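PDB 4B4H: beta-1,4-exocellulase from Thermobifida fusca, which probably hydrolyses cellulose as a glycoside hydrolase family 6 cellobiohydrolase, of which this chain is the catalytic domain. Local coordinates for residues 19-24 with 402-407. Numbering follows the deposited sequence.
Sequences SAKAAA and GHWFSA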
loop_
_atom_site.group_PDB
_atom_site.type_symbol
_atom_site.label_atom_id
_atom_site.label_comp_id
_atom_site.label_asym_id
_atom_site.label_seq_id
_atom_site.Cartn_x
_atom_site.Cartn_y
_atom_site.Cartn_z
ATOM N N SER A 19 1.543 -14.133 12.805
ATOM C CA SER A 19 1.481 -14.016 14.256
ATOM C C SER A 19 2.620 -14.760 14.968
ATOM O O SER A 19 3.149 -14.264 15.973
ATOM C CB SER A 19 0.129 -14.503 14.784
ATOM O OG SER A 19 0.061 -14.317 16.188
ATOM N N ALA A 20 2.976 -15.936 14.448
ATOM C CA ALA A 20 3.988 -16.788 15.068
ATOM C C ALA A 20 5.391 -16.187 14.972
ATOM O O ALA A 20 6.221 -16.404 15.853
ATOM C CB ALA A 20 3.957 -18.188 14.466
ATOM N N LYS A 21 5.650 -15.413 13.919
ATOM C CA LYS A 21 6.943 -14.735 13.779
ATOM C C LYS A 21 7.042 -13.478 14.648
ATOM O O LYS A 21 8.121 -13.138 15.129
ATOM C CB LYS A 21 7.220 -14.386 12.316
ATOM C CG LYS A 21 7.174 -15.577 11.385
ATOM C CD LYS A 21 7.307 -15.134 9.942
ATOM C CE LYS A 21 7.874 -16.265 9.101
ATOM N NZ LYS A 21 6.916 -17.397 8.955
ATOM N N ALA A 22 5.911 -12.800 14.837
ATOM C CA ALA A 22 5.839 -11.588 15.643
ATOM C C ALA A 22 5.989 -11.913 17.128
ATOM O O ALA A 22 6.810 -11.296 17.823
ATOM C CB ALA A 22 4.525 -10.860 15.378
ATOM N N ALA A 23 5.224 -12.906 17.591
ATOM C CA ALA A 23 5.255 -13.342 18.993
ATOM C C ALA A 23 6.611 -13.911 19.408
ATOM O O ALA A 23 6.935 -13.918 20.598
ATOM C CB ALA A 23 4.150 -14.359 19.271
ATOM N N ALA A 24 7.386 -14.393 18.433
ATOM C CA ALA A 24 8.705 -14.974 18.695
ATOM C C ALA A 24 9.785 -13.936 18.975
ATOM O O ALA A 24 10.807 -14.248 19.587
ATOM C CB ALA A 24 9.132 -15.859 17.541
ATOM N N GLY A 402 9.378 -10.295 1.734
ATOM C CA GLY A 402 8.472 -11.206 2.428
ATOM C C GLY A 402 9.120 -12.097 3.475
ATOM O O GLY A 402 8.418 -12.680 4.297
ATOM N N HIS A 403 10.450 -12.221 3.434
ATOM C CA HIS A 403 11.190 -13.015 4.412
ATOM C C HIS A 403 11.305 -12.231 5.682
ATOM O O HIS A 403 11.331 -11.015 5.654
ATOM C CB HIS A 403 12.581 -13.345 3.883
ATOM C CG HIS A 403 12.608 -14.484 2.894
ATOM N ND1 HIS A 403 13.638 -15.347 2.820
ATOM C CD2 HIS A 403 11.673 -14.904 1.945
ATOM C CE1 HIS A 403 13.391 -16.259 1.856
ATOM N NE2 HIS A 403 12.187 -15.993 1.328
ATOM N N TRP A 404 11.386 -12.930 6.804
ATOM C CA TRP A 404 11.413 -12.271 8.094
ATOM C C TRP A 404 12.644 -11.413 8.292
ATOM O O TRP A 404 13.763 -11.864 8.043
ATOM C CB TRP A 404 11.286 -13.289 9.218
ATOM C CG TRP A 404 10.915 -12.594 10.490
ATOM C CD1 TRP A 404 11.723 -12.367 11.595
ATOM C CD2 TRP A 404 9.642 -11.936 10.796
ATOM N NE1 TRP A 404 11.044 -11.655 12.551
ATOM C CE2 TRP A 404 9.790 -11.366 12.133
ATOM C CE3 TRP A 404 8.437 -11.769 10.117
ATOM C CZ2 TRP A 404 8.761 -10.683 12.754
ATOM C CZ3 TRP A 404 7.407 -11.077 10.748
ATOM C CH2 TRP A 404 7.563 -10.549 12.036
ATOM N N PHE A 405 12.449 -10.169 8.732
ATOM C CA PHE A 405 13.551 -9.212 8.903
ATOM C C PHE A 405 13.571 -8.758 10.358
ATOM O O PHE A 405 12.873 -7.810 10.723
ATOM C CB PHE A 405 13.333 -8.031 7.944
ATOM C CG PHE A 405 14.515 -7.101 7.783
ATOM C CD1 PHE A 405 15.753 -7.349 8.364
ATOM C CD2 PHE A 405 14.372 -5.952 7.008
ATOM C CE1 PHE A 405 16.816 -6.465 8.191
ATOM C CE2 PHE A 405 15.422 -5.067 6.829
ATOM C CZ PHE A 405 16.654 -5.319 7.422
ATOM N N SER A 406 14.354 -9.460 11.185
ATOM C CA SER A 406 14.286 -9.292 12.642
ATOM C C SER A 406 14.776 -7.926 13.124
ATOM O O SER A 406 14.108 -7.256 13.928
ATOM C CB SER A 406 15.031 -10.425 13.363
ATOM O OG SER A 406 14.766 -10.377 14.756
ATOM N N ALA A 407 15.947 -7.511 12.649
ATOM C CA ALA A 407 16.428 -6.161 12.913
ATOM C C ALA A 407 15.346 -5.098 12.629
ATOM O O ALA A 407 15.103 -4.216 13.460
ATOM C CB ALA A 407 17.713 -5.878 12.142
#
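K21 on helix 16-24 faces W404, in the loop that runs into helix 406-414, their CA atoms 7.6 Å apart and no hydrogen bond joining the two segments. The indole of W404 lies against the helix, one face turned to K21. CB of K21 sits over the six-membered ring of W404 as a CH-pi contact, 3.6 Å from the centroid and only 9° off the normal. Farther along the same lysine, CD of K21 packs on CE3 of W404 at 3.6 Å. The two side chains run antiparallel alongside each other; aliphatic carbons of K21 lie on the aromatic face, and a turn at the last torsion carries NZ of K21 off the ring. W404 carries CG anti to its own N (chi1 -164°), which sends the indole across to the helix. There CZ2 of W404 comes within 3.5 Å of the carbonyl O of K21, and CH2 of W404 within 4.0 Å of the backbone N of A22. NE1 of W404 donates to OE2 of E25, the residue right after 19-24, and OG of S406 is hydrogen-bonded to the same oxygen; the ring of F409 meets the indole with the two planes inclined by about 40°. A leucine in place of W404 would probably leave E25 without its indole partner and the methylenes of K21 without a flat surface. With about 4 Å between nearest atoms of the W404 and E357 side chains, E357 being a predicted substrate-binding residue, this largely nonpolar contact joins an N-terminal helix to the C-terminal part of the chain beside the probable substrate site, dispersion across the ring face being supplemented by the E25 hydrogen bonds.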